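Local coordinates for NTF2 fold protein loop-helix-loop design NT-9 (Synthetic construct, PDB 6W90) that is a de novo designed NTF2-fold protein, made to explore loop-helix-loop geometries, and holds a distearoyl glycerophosphoethanolamine lipid in its interior pocket, at residues A[4-9]-A[75-80]; A[47-52]-A[122-127]; A[67-72]-A[89-94]. All coordinates share one frame; numbering follows the deposited sequence. Where two conformers were deposited one is given.

Contact 1: A[4-9]-A[75-80]; sequences MSREEI and KVQVDG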
loop_
_atom_site.group_PDB
_atom_site.type_symbol
_atom_site.label_atom_id
_atom_site.label_comp_id
_atom_site.label_asym_id
_atom_site.label_seq_id
_atom_site.Cartn_x
_atom_site.Cartn_y
_atom_site.Cartn_z
ATOM N N MET A 4 -15.407 -7.439 4.024
ATOM C CA MET A 4 -14.582 -8.115 5.006
ATOM C C MET A 4 -14.596 -7.385 6.341
ATOM O O MET A 4 -14.875 -6.191 6.422
ATOM C CB MET A 4 -13.143 -8.249 4.503
ATOM C CG MET A 4 -13.042 -8.945 3.153
ATOM S SD MET A 4 -11.382 -8.947 2.441
ATOM C CE MET A 4 -10.535 -10.010 3.601
ATOM N N SER A 5 -14.343 -8.154 7.394
ATOM C CA SER A 5 -14.256 -7.625 8.739
ATOM C C SER A 5 -12.886 -7.013 8.957
ATOM O O SER A 5 -11.962 -7.245 8.181
ATOM C CB SER A 5 -14.459 -8.738 9.763
ATOM O OG SER A 5 -13.401 -9.690 9.594
ATOM N N ARG A 6 -12.756 -6.231 10.030
ATOM C CA ARG A 6 -11.450 -5.684 10.395
ATOM C C ARG A 6 -10.414 -6.792 10.513
ATOM O O ARG A 6 -9.270 -6.642 10.070
ATOM C CB ARG A 6 -11.562 -4.942 11.731
ATOM C CG ARG A 6 -12.389 -3.663 11.655
ATOM C CD ARG A 6 -12.381 -2.863 12.971
ATOM N NE ARG A 6 -12.868 -3.642 14.097
ATOM C CZ ARG A 6 -14.143 -3.693 14.472
ATOM N NH1 ARG A 6 -15.058 -3.016 13.795
ATOM N NH2 ARG A 6 -14.512 -4.429 15.513
ATOM N N GLU A 7 -10.792 -7.906 11.118
ATOM C CA GLU A 7 -9.834 -8.985 11.350
ATOM C C GLU A 7 -9.405 -9.645 10.044
ATOM O O GLU A 7 -8.219 -9.965 9.861
ATOM C CB GLU A 7 -10.467 -9.976 12.325
ATOM C CG GLU A 7 -10.900 -9.364 13.720
ATOM C CD GLU A 7 -12.074 -8.317 13.750
ATOM O OE1 GLU A 7 -13.023 -8.378 12.938
ATOM O OE2 GLU A 7 -12.052 -7.431 14.643
ATOM N N GLU A 8 -10.347 -9.846 9.124
ATOM C CA GLU A 8 -10.020 -10.401 7.816
ATOM C C GLU A 8 -9.105 -9.462 7.041
ATOM O O GLU A 8 -8.138 -9.910 6.425
ATOM C CB GLU A 8 -11.312 -10.700 7.043
ATOM C CG GLU A 8 -12.149 -11.846 7.671
ATOM C CD GLU A 8 -13.561 -11.989 7.102
ATOM O OE1 GLU A 8 -14.122 -10.999 6.577
ATOM O OE2 GLU A 8 -14.119 -13.106 7.196
ATOM N N ILE A 9 -9.393 -8.157 7.061
ATOM C CA ILE A 9 -8.499 -7.194 6.400
ATOM C C ILE A 9 -7.104 -7.255 7.016
ATOM O O ILE A 9 -6.088 -7.232 6.308
ATOM C CB ILE A 9 -9.067 -5.763 6.479
ATOM C CG1 ILE A 9 -10.331 -5.611 5.615
ATOM C CG2 ILE A 9 -7.982 -4.727 6.088
ATOM C CD1 ILE A 9 -10.080 -5.800 4.092
ATOM N N LYS A 75 -4.132 0.337 12.918
ATOM C CA LYS A 75 -5.561 0.590 12.804
ATOM C C LYS A 75 -6.090 -0.084 11.548
ATOM O O LYS A 75 -5.504 0.040 10.475
ATOM C CB LYS A 75 -5.829 2.101 12.761
ATOM C CG LYS A 75 -7.261 2.530 12.546
ATOM C CD LYS A 75 -7.391 4.014 12.898
ATOM C CE LYS A 75 -7.977 4.817 11.766
ATOM N NZ LYS A 75 -9.480 4.738 11.762
ATOM N N VAL A 76 -7.214 -0.783 11.685
ATOM C CA VAL A 76 -8.034 -1.156 10.538
ATOM C C VAL A 76 -9.467 -0.763 10.867
ATOM O O VAL A 76 -9.975 -1.116 11.933
ATOM C CB VAL A 76 -7.952 -2.656 10.192
ATOM C CG1 VAL A 76 -8.899 -2.975 9.012
ATOM C CG2 VAL A 76 -6.522 -3.096 9.857
ATOM N N GLN A 77 -10.127 -0.028 9.963
ATOM C CA GLN A 77 -11.533 0.354 10.099
ATOM C C GLN A 77 -12.254 0.082 8.790
ATOM O O GLN A 77 -11.846 0.614 7.749
ATOM C CB GLN A 77 -11.652 1.844 10.444
ATOM C CG GLN A 77 -13.086 2.391 10.512
ATOM C CD GLN A 77 -13.731 2.090 11.832
ATOM O OE1 GLN A 77 -13.230 1.262 12.598
ATOM N NE2 GLN A 77 -14.848 2.750 12.115
ATOM N N VAL A 78 -13.318 -0.739 8.834
ATOM C CA VAL A 78 -14.075 -1.069 7.632
ATOM C C VAL A 78 -15.450 -0.427 7.716
ATOM O O VAL A 78 -16.021 -0.254 8.799
ATOM C CB VAL A 78 -14.285 -2.570 7.350
ATOM C CG1 VAL A 78 -12.978 -3.253 7.173
ATOM C CG2 VAL A 78 -15.093 -3.230 8.438
ATOM N N ASP A 79 -15.997 -0.112 6.547
ATOM C CA ASP A 79 -17.323 0.484 6.443
ATOM C C ASP A 79 -17.838 0.100 5.060
ATOM O O ASP A 79 -17.486 0.729 4.052
ATOM C CB ASP A 79 -17.262 1.986 6.660
ATOM C CG ASP A 79 -18.558 2.531 7.172
ATOM O OD1 ASP A 79 -19.582 1.866 6.900
ATOM O OD2 ASP A 79 -18.564 3.606 7.829
ATOM N N GLY A 80 -18.619 -0.976 5.013
ATOM C CA GLY A 80 -18.934 -1.580 3.736
ATOM C C GLY A 80 -17.658 -1.918 2.979
ATOM O O GLY A 80 -16.748 -2.614 3.488
HETATM O O HOH W 1 -17.155 -4.363 5.598
HETATM O O HOH W 2 -14.556 -1.036 11.483
#

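Contact 2: A[47-52]-A[122-127]; sequences YTFDSR and KVVQNL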
loop_
_atom_site.group_PDB
_atom_site.type_symbol
_atom_site.label_atom_id
_atom_site.label_comp_id
_atom_site.label_asym_id
_atom_site.label_seq_id
_atom_site.Cartn_x
_atom_site.Cartn_y
_atom_site.Cartn_z
ATOM N N TYR A 47 -0.764 13.062 -7.065
ATOM C CA TYR A 47 -0.179 12.219 -8.112
ATOM C C TYR A 47 -0.926 10.908 -8.198
ATOM O O TYR A 47 -1.070 10.222 -7.191
ATOM C CB TYR A 47 1.305 11.907 -7.790
ATOM C CG TYR A 47 2.145 13.165 -7.708
ATOM C CD1 TYR A 47 2.216 13.895 -6.528
ATOM C CD2 TYR A 47 2.854 13.643 -8.812
ATOM C CE1 TYR A 47 2.930 15.043 -6.469
ATOM C CE2 TYR A 47 3.596 14.822 -8.728
ATOM C CZ TYR A 47 3.617 15.494 -7.546
ATOM O OH TYR A 47 4.270 16.697 -7.374
ATOM N N THR A 48 -1.337 10.544 -9.400
ATOM C CA THR A 48 -2.068 9.316 -9.620
ATOM C C THR A 48 -1.201 8.261 -10.274
ATOM O O THR A 48 -0.576 8.524 -11.302
ATOM C CB THR A 48 -3.274 9.576 -10.508
ATOM O OG1 THR A 48 -4.137 10.487 -9.847
ATOM C CG2 THR A 48 -3.960 8.248 -10.753
ATOM N N PHE A 49 -1.190 7.076 -9.688
ATOM C CA PHE A 49 -0.501 5.898 -10.209
ATOM C C PHE A 49 -1.571 4.896 -10.600
ATOM O O PHE A 49 -2.633 4.818 -9.966
ATOM C CB PHE A 49 0.443 5.300 -9.182
ATOM C CG PHE A 49 1.547 6.251 -8.731
ATOM C CD1 PHE A 49 1.271 7.246 -7.818
ATOM C CD2 PHE A 49 2.816 6.173 -9.268
ATOM C CE1 PHE A 49 2.243 8.127 -7.432
ATOM C CE2 PHE A 49 3.801 7.032 -8.863
ATOM C CZ PHE A 49 3.523 7.992 -7.918
ATOM N N ASP A 50 -1.310 4.142 -11.660
ATOM C CA ASP A 50 -2.301 3.159 -12.090
ATOM C C ASP A 50 -1.531 1.996 -12.702
ATOM O O ASP A 50 -0.336 1.843 -12.467
ATOM C CB ASP A 50 -3.339 3.825 -12.990
ATOM C CG ASP A 50 -2.725 4.513 -14.145
ATOM O OD1 ASP A 50 -1.816 3.935 -14.753
ATOM O OD2 ASP A 50 -3.117 5.645 -14.448
ATOM N N SER A 51 -2.229 1.157 -13.472
ATOM C CA SER A 51 -1.594 -0.075 -13.931
ATOM C C SER A 51 -0.359 0.224 -14.761
ATOM O O SER A 51 0.579 -0.578 -14.797
ATOM C CB SER A 51 -2.581 -0.919 -14.737
ATOM O OG SER A 51 -2.964 -0.283 -15.936
ATOM N N ARG A 52 -0.327 1.390 -15.405
ATOM C CA ARG A 52 0.830 1.758 -16.201
ATOM C C ARG A 52 2.085 1.900 -15.355
ATOM O O ARG A 52 3.193 1.744 -15.876
ATOM C CB ARG A 52 0.555 3.068 -16.940
ATOM C CG ARG A 52 -0.540 2.945 -17.966
ATOM C CD ARG A 52 -0.997 4.291 -18.483
ATOM N NE ARG A 52 -1.750 5.067 -17.503
ATOM C CZ ARG A 52 -2.287 6.246 -17.770
ATOM N NH1 ARG A 52 -2.128 6.758 -18.983
ATOM N NH2 ARG A 52 -2.968 6.900 -16.824
ATOM N N LYS A 122 8.310 16.012 -3.215
ATOM C CA LYS A 122 9.322 15.794 -4.251
ATOM C C LYS A 122 9.616 14.313 -4.424
ATOM O O LYS A 122 9.848 13.854 -5.548
ATOM C CB LYS A 122 10.619 16.545 -3.947
ATOM C CG LYS A 122 11.635 16.460 -5.078
ATOM C CD LYS A 122 11.087 17.064 -6.391
ATOM C CE LYS A 122 11.963 16.746 -7.602
ATOM N NZ LYS A 122 13.211 17.556 -7.612
ATOM N N VAL A 123 9.558 13.547 -3.334
ATOM C CA VAL A 123 9.720 12.106 -3.416
ATOM C C VAL A 123 8.638 11.501 -4.296
ATOM O O VAL A 123 8.909 10.648 -5.150
ATOM C CB VAL A 123 9.679 11.501 -2.006
ATOM C CG1 VAL A 123 9.666 10.019 -2.099
ATOM C CG2 VAL A 123 10.873 11.951 -1.221
ATOM N N VAL A 124 7.394 11.914 -4.077
ATOM C CA VAL A 124 6.305 11.344 -4.850
ATOM C C VAL A 124 6.386 11.813 -6.292
ATOM O O VAL A 124 6.115 11.031 -7.208
ATOM C CB VAL A 124 4.954 11.710 -4.220
ATOM C CG1 VAL A 124 3.838 11.074 -5.003
ATOM C CG2 VAL A 124 4.869 11.187 -2.777
ATOM N N GLN A 125 6.709 13.092 -6.519
ATOM C CA GLN A 125 6.892 13.557 -7.891
ATOM C C GLN A 125 7.977 12.760 -8.606
ATOM O O GLN A 125 7.788 12.359 -9.757
ATOM C CB GLN A 125 7.227 15.045 -7.910
ATOM C CG GLN A 125 7.329 15.578 -9.322
ATOM C CD GLN A 125 7.200 17.047 -9.399
ATOM O OE1 GLN A 125 6.592 17.574 -10.331
ATOM N NE2 GLN A 125 7.819 17.741 -8.465
ATOM N N ASN A 126 9.109 12.499 -7.955
ATOM C CA ASN A 126 10.112 11.684 -8.630
ATOM C C ASN A 126 9.588 10.284 -8.952
ATOM O O ASN A 126 9.859 9.745 -10.035
ATOM C CB ASN A 126 11.363 11.569 -7.768
ATOM C CG ASN A 126 12.179 12.855 -7.727
ATOM O OD1 ASN A 126 12.084 13.717 -8.608
ATOM N ND2 ASN A 126 12.995 12.978 -6.688
ATOM N N LEU A 127 8.847 9.666 -8.016
ATOM C CA LEU A 127 8.280 8.348 -8.287
ATOM C C LEU A 127 7.331 8.381 -9.477
ATOM O O LEU A 127 7.316 7.451 -10.294
ATOM C CB LEU A 127 7.544 7.866 -7.041
ATOM C CG LEU A 127 7.098 6.422 -6.982
ATOM C CD1 LEU A 127 8.324 5.548 -6.924
ATOM C CD2 LEU A 127 6.234 6.295 -5.758
#

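Contact 3: A[67-72]-A[89-94]; sequences RYDRVE and LESNGK. With 3PE (1,2-Distearoyl-sn-glycerophosphoethanolamine), chain B.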
loop_
_atom_site.group_PDB
_atom_site.type_symbol
_atom_site.label_atom_id
_atom_site.label_comp_id
_atom_site.label_asym_id
_atom_site.label_seq_id
_atom_site.Cartn_x
_atom_site.Cartn_y
_atom_site.Cartn_z
ATOM N N ARG A 67 14.352 -0.389 4.607
ATOM C CA ARG A 67 14.663 0.756 5.441
ATOM C C ARG A 67 14.184 0.623 6.876
ATOM O O ARG A 67 14.628 1.401 7.710
ATOM C CB ARG A 67 14.032 2.038 4.907
ATOM C CG ARG A 67 14.510 2.414 3.535
ATOM C CD ARG A 67 13.837 3.697 3.058
ATOM N NE ARG A 67 14.421 4.184 1.810
ATOM C CZ ARG A 67 14.112 5.339 1.224
ATOM N NH1 ARG A 67 13.214 6.153 1.767
ATOM N NH2 ARG A 67 14.709 5.681 0.088
ATOM N N TYR A 68 13.260 -0.288 7.188
ATOM C CA TYR A 68 12.596 -0.290 8.485
ATOM C C TYR A 68 12.914 -1.507 9.336
ATOM O O TYR A 68 12.997 -2.624 8.824
ATOM C CB TYR A 68 11.077 -0.230 8.310
ATOM C CG TYR A 68 10.717 0.873 7.414
ATOM C CD1 TYR A 68 10.821 2.185 7.826
ATOM C CD2 TYR A 68 10.339 0.620 6.105
ATOM C CE1 TYR A 68 10.514 3.216 6.956
ATOM C CE2 TYR A 68 10.026 1.617 5.249
ATOM C CZ TYR A 68 10.118 2.916 5.659
ATOM O OH TYR A 68 9.811 3.913 4.753
ATOM N N ASP A 69 13.028 -1.272 10.649
ATOM C CA ASP A 69 13.276 -2.323 11.620
ATOM C C ASP A 69 12.009 -3.040 12.052
ATOM O O ASP A 69 12.065 -4.195 12.492
ATOM C CB ASP A 69 13.856 -1.746 12.909
ATOM C CG ASP A 69 15.295 -1.492 12.831
ATOM O OD1 ASP A 69 16.016 -2.413 12.407
ATOM O OD2 ASP A 69 15.692 -0.374 13.206
ATOM N N ARG A 70 10.891 -2.317 12.068
ATOM C CA ARG A 70 9.635 -2.792 12.608
ATOM C C ARG A 70 8.506 -2.255 11.764
ATOM O O ARG A 70 8.512 -1.085 11.389
ATOM C CB ARG A 70 9.404 -2.275 14.013
ATOM C CG ARG A 70 9.086 -3.225 15.018
ATOM C CD ARG A 70 9.078 -2.465 16.324
ATOM N NE ARG A 70 8.041 -3.043 17.138
ATOM C CZ ARG A 70 8.262 -3.931 18.100
ATOM N NH1 ARG A 70 9.497 -4.328 18.390
ATOM N NH2 ARG A 70 7.232 -4.417 18.768
ATOM N N VAL A 71 7.518 -3.097 11.504
ATOM C CA VAL A 71 6.342 -2.731 10.730
ATOM C C VAL A 71 5.159 -3.329 11.478
ATOM O O VAL A 71 5.159 -4.529 11.768
ATOM C CB VAL A 71 6.429 -3.241 9.276
ATOM C CG1 VAL A 71 5.151 -2.926 8.587
ATOM C CG2 VAL A 71 7.611 -2.655 8.604
ATOM N N GLU A 72 4.170 -2.500 11.821
ATOM C CA GLU A 72 3.018 -2.979 12.570
ATOM C C GLU A 72 1.752 -2.283 12.085
ATOM O O GLU A 72 1.751 -1.066 11.901
ATOM C CB GLU A 72 3.143 -2.692 14.076
ATOM C CG GLU A 72 4.435 -3.088 14.743
ATOM C CD GLU A 72 4.437 -2.722 16.217
ATOM O OE1 GLU A 72 3.381 -2.892 16.868
ATOM O OE2 GLU A 72 5.486 -2.247 16.710
ATOM N N LEU A 89 5.779 2.275 10.787
ATOM C CA LEU A 89 7.084 1.811 10.334
ATOM C C LEU A 89 8.111 2.498 11.204
ATOM O O LEU A 89 8.008 3.703 11.439
ATOM C CB LEU A 89 7.300 2.156 8.874
ATOM C CG LEU A 89 6.139 1.934 7.910
ATOM C CD1 LEU A 89 6.337 2.759 6.626
ATOM C CD2 LEU A 89 6.139 0.536 7.592
ATOM N N GLU A 90 9.048 1.733 11.742
ATOM C CA GLU A 90 9.986 2.298 12.678
ATOM C C GLU A 90 11.407 1.932 12.310
ATOM O O GLU A 90 11.688 0.820 11.866
ATOM C CB GLU A 90 9.783 1.790 14.082
ATOM C CG GLU A 90 8.438 1.953 14.682
ATOM C CD GLU A 90 8.460 1.515 16.132
ATOM O OE1 GLU A 90 7.638 0.646 16.501
ATOM O OE2 GLU A 90 9.337 2.018 16.879
ATOM N N SER A 91 12.309 2.863 12.582
ATOM C CA SER A 91 13.737 2.607 12.476
ATOM C C SER A 91 14.446 3.501 13.481
ATOM O O SER A 91 14.346 4.720 13.381
ATOM C CB SER A 91 14.236 2.898 11.067
ATOM O OG SER A 91 15.638 2.744 10.993
ATOM N N ASN A 92 15.133 2.910 14.444
ATOM C CA ASN A 92 15.968 3.630 15.397
ATOM C C ASN A 92 15.339 4.918 15.930
ATOM O O ASN A 92 15.904 6.002 15.849
ATOM C CB ASN A 92 17.327 3.923 14.766
ATOM C CG ASN A 92 18.318 4.417 15.751
ATOM O OD1 ASN A 92 18.337 4.014 16.921
ATOM N ND2 ASN A 92 19.167 5.317 15.298
ATOM N N GLY A 93 14.151 4.765 16.511
ATOM C CA GLY A 93 13.494 5.877 17.164
ATOM C C GLY A 93 12.781 6.837 16.235
ATOM O O GLY A 93 12.257 7.854 16.712
ATOM N N LYS A 94 12.829 6.593 14.926
ATOM C CA LYS A 94 12.037 7.318 13.945
ATOM C C LYS A 94 10.797 6.494 13.611
ATOM O O LYS A 94 10.874 5.274 13.433
ATOM C CB LYS A 94 12.829 7.591 12.663
ATOM C CG LYS A 94 14.019 8.507 12.787
ATOM C CD LYS A 94 14.622 8.872 11.432
ATOM C CE LYS A 94 15.890 9.685 11.635
ATOM N NZ LYS A 94 16.356 10.334 10.375
HETATM P P 3PE B . 5.169 10.251 7.998
HETATM N N 3PE B . 1.544 12.307 6.657
HETATM O O11 3PE B . 5.180 9.069 6.851
HETATM O O12 3PE B . 5.001 9.639 9.363
HETATM O O13 3PE B . 3.825 11.197 7.755
HETATM O O14 3PE B . 6.386 11.172 7.909
HETATM C C11 3PE B . 2.562 10.686 8.097
HETATM C C12 3PE B . 1.522 11.796 8.013
HETATM C C1 3PE B . 5.390 9.465 5.523
HETATM C C2 3PE B . 5.572 8.248 4.604
HETATM C C3 3PE B . 4.525 7.220 5.043
HETATM O O31 3PE B . 4.356 6.221 4.082
HETATM O O32 3PE B . 6.426 5.523 4.590
HETATM C C31 3PE B . 5.477 5.403 3.899
HETATM C C32 3PE B . 5.458 4.358 2.791
HETATM C C33 3PE B . 6.532 3.284 2.952
HETATM C C34 3PE B . 5.924 1.992 2.409
HETATM C C35 3PE B . 6.980 0.938 2.098
HETATM C C36 3PE B . 6.794 -0.246 3.053
HETATM C C37 3PE B . 5.628 -1.151 2.634
HETATM C C38 3PE B . 4.267 -0.664 3.149
HETATM C C39 3PE B . 3.311 -1.829 3.448
HETATM C C3A 3PE B . 2.855 -2.549 2.172
HETATM C C3B 3PE B . 1.649 -3.460 2.425
HETATM C C3C 3PE B . 0.368 -2.800 1.910
HETATM C C3D 3PE B . -0.796 -3.791 1.857
HETATM C C3E 3PE B . -2.087 -3.029 1.536
HETATM C C3F 3PE B . -3.318 -3.863 1.912
HETATM C C3G 3PE B . -4.607 -3.068 1.662
HETATM C C3H 3PE B . -5.777 -3.496 2.560
HETATM C C3I 3PE B . -6.467 -4.780 2.090
HETATM O O21 3PE B . 5.367 8.653 3.280
HETATM O O22 3PE B . 7.466 8.100 2.604
HETATM C C21 3PE B . 6.418 8.603 2.335
HETATM C C22 3PE B . 6.169 9.223 0.945
HETATM C C23 3PE B . 6.107 8.181 -0.183
HETATM C C24 3PE B . 4.803 7.376 -0.184
HETATM C C25 3PE B . 4.822 6.234 -1.214
HETATM C C26 3PE B . 3.758 5.217 -0.795
HETATM C C27 3PE B . 3.790 3.930 -1.622
HETATM C C28 3PE B . 2.770 2.913 -1.083
HETATM C C29 3PE B . 1.322 3.104 -1.574
HETATM C C2A 3PE B . 0.444 1.880 -1.245
HETATM C C2B 3PE B . 0.230 0.940 -2.432
HETATM C C2C 3PE B . -0.247 -0.440 -1.966
HETATM C C2D 3PE B . 0.264 -1.494 -2.946
HETATM C C2E 3PE B . -0.323 -2.874 -2.681
HETATM C C2F 3PE B . 0.486 -3.614 -1.619
HETATM O O HOH W 3 15.074 0.189 15.519
#

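Contact 1: A[4-9]-A[75-80]
Apolar packing, with two waters at its border, joins the first turn of helix 6-22 to the end of strand 70-79, an outermost strand of the sheet. Ile9 and Val76 form the inner part: Ile9 CG2 lies 3.5 Å from Val76 CG1, the two branched side chains crossing at a slant. Ile9 also presents its other branch, CG1, to Val78 CG1 at 3.9 Å. Both valine positions face the helix, while Gln77 between them starts out the other way; valine supplies there a compact, beta-branched apolar side chain that favours strand. Val78 CG1 also packs beside the carbonyl oxygen of Met4.

Arg6 lies over the strand at the more exposed border. Its extended chi2 (-175°) carries CD to 3.1 Å from Val76 O, and the bend at chi3 (-58°) swings the guanidinium round to a water. NH1 donates a hydrogen bond to this water, which lies in the guanidinium plane and also accepts from Val78 N. A second water donates to both Met4 O and Gly80 O, bridging the residues just before the helix and just after the strand. Ser5 is the N-cap: its OG accepts from Glu8 N at 3.1 Å, and Ser5 N in turn donates to Glu8 OE1, a capping box. Ile9 continues onto Val83 and Val85 of strand 82-91 and belongs to the lipid pocket. The packing is that of an N-terminal helix on the sheet in the designed NTF2 fold.

Contact 2: A[47-52]-A[122-127]
With chi1 at -61°, Tyr47 holds its ring anti to its own carbonyl carbon and lays it against helix 121-129, where Val124 and Gln125 receive it. Val124 places CG1 anti to its backbone N (chi1 -178°), and this methyl meets Tyr47 CD1 at 3.6 Å. Farther along the ring, Gln125 CA stands 4.1 Å from the centroid of Tyr47, an off-centre CH-pi contact. The phenol oxygen, Tyr47 OH, reaches Gln125 CB at 3.4 Å, with ring and amide planes 60° apart. A tyrosine suits this partly exposed place: its ring packs on the helix while its hydroxyl lies against the aliphatic base of Gln125.

Phe49, two residues on and on the same side of the strand, is buried and purely apolar. It turns its edge to the helix, and CE2 approaches Leu127 CG at 3.8 Å. After Phe49, Asp50 OD1 accepts from Arg52 N in an Asx turn, and Arg52 NE and NH2 grip the two carboxylate oxygens side-on.

Phe49 also meets the rings of Phe57 and Trp128. The C-terminal helix thus packs on outermost strand 47-49, on its neighbour 40-44 through Val124 on Ile44, and on helix 54-64, where Leu127 touches Phe57, Ala60 and Trp64.

Contact 3: A[67-72]-A[89-94]
Strands 70-72 and 89-91 run antiparallel, their axes 4.8 Å apart at closest approach and their directions 162° apart. Arg70 and Glu90 form a hydrogen-bonded pair, with Glu90 N donating to Arg70 O at 2.9 Å; Val71 and Leu89 follow as a non-hydrogen-bonded pair. The regular pattern is broken at Glu90 O, which accepts both Asp69 N at 2.8 Å and Arg70 N at 3.2 Å. Two residues thus face one, a classic beta bulge. Just past the pair, Ser91 to Lys94 make a type I' turn leading into strand 94-105, whose positive phi angles asparagine and glycine tolerate well.

On the face of Val71 and Leu89, the ring of Tyr68 from the preceding loop packs on Leu89. Leu89 CB sits over the Tyr68 ring, 3.9 Å from its centroid in a CH-pi contact, while Arg67 CB covers the opposite face. Leu89 holds CG anti to its carbonyl carbon (chi1 -43°), and from there its methyls part: CD2 lies 3.7 Å from Val71 CG2, and CD1 is 3.4 Å from the carbonyl oxygen O32 of one lipid ester.

Charged residues occupy the other face, as suits a surface. Arg70 NE donates to Glu72 OE2 at 2.7 Å, almost perfectly straight but from above the carboxylate plane. Its link to Glu90 OE1 is a long salt bridge. The two carboxylates come close, and the shared arginine probably offsets their repulsion. At the turn, a water donates to Asp69 OD2 and accepts from Asn92 N.

Tyr68 also meets Trp96 edge-to-face, and Tyr68 and Leu89 are both pocket residues. A bulged antiparallel hairpin, charged on one face and apolar toward the lipid pocket, fits the curved sheet of the NTF2-like fold.

How the contacts relate
All three contacts reach the same six-stranded mixed sheet. Contacts 1 and 3 share strand 70-79, using its later and earlier parts, so their segments adjoin in the sequence although their centres lie 24 Å apart. Contact 2 uses the other outermost strand, 47-49, and its centre is 27 Å from that of contact 1, on the opposite side of the chain's centre. Along the chain, the segments of contact 1 alternate with those of contacts 2 and 3, while both segments of contact 3 fall between the two of contact 2. Contacts 1 and 2 join the N-terminal and C-terminal helices to the two outermost strands, while contact 3 pairs the hairpin strands 70-79 and 82-91 beside the lipid.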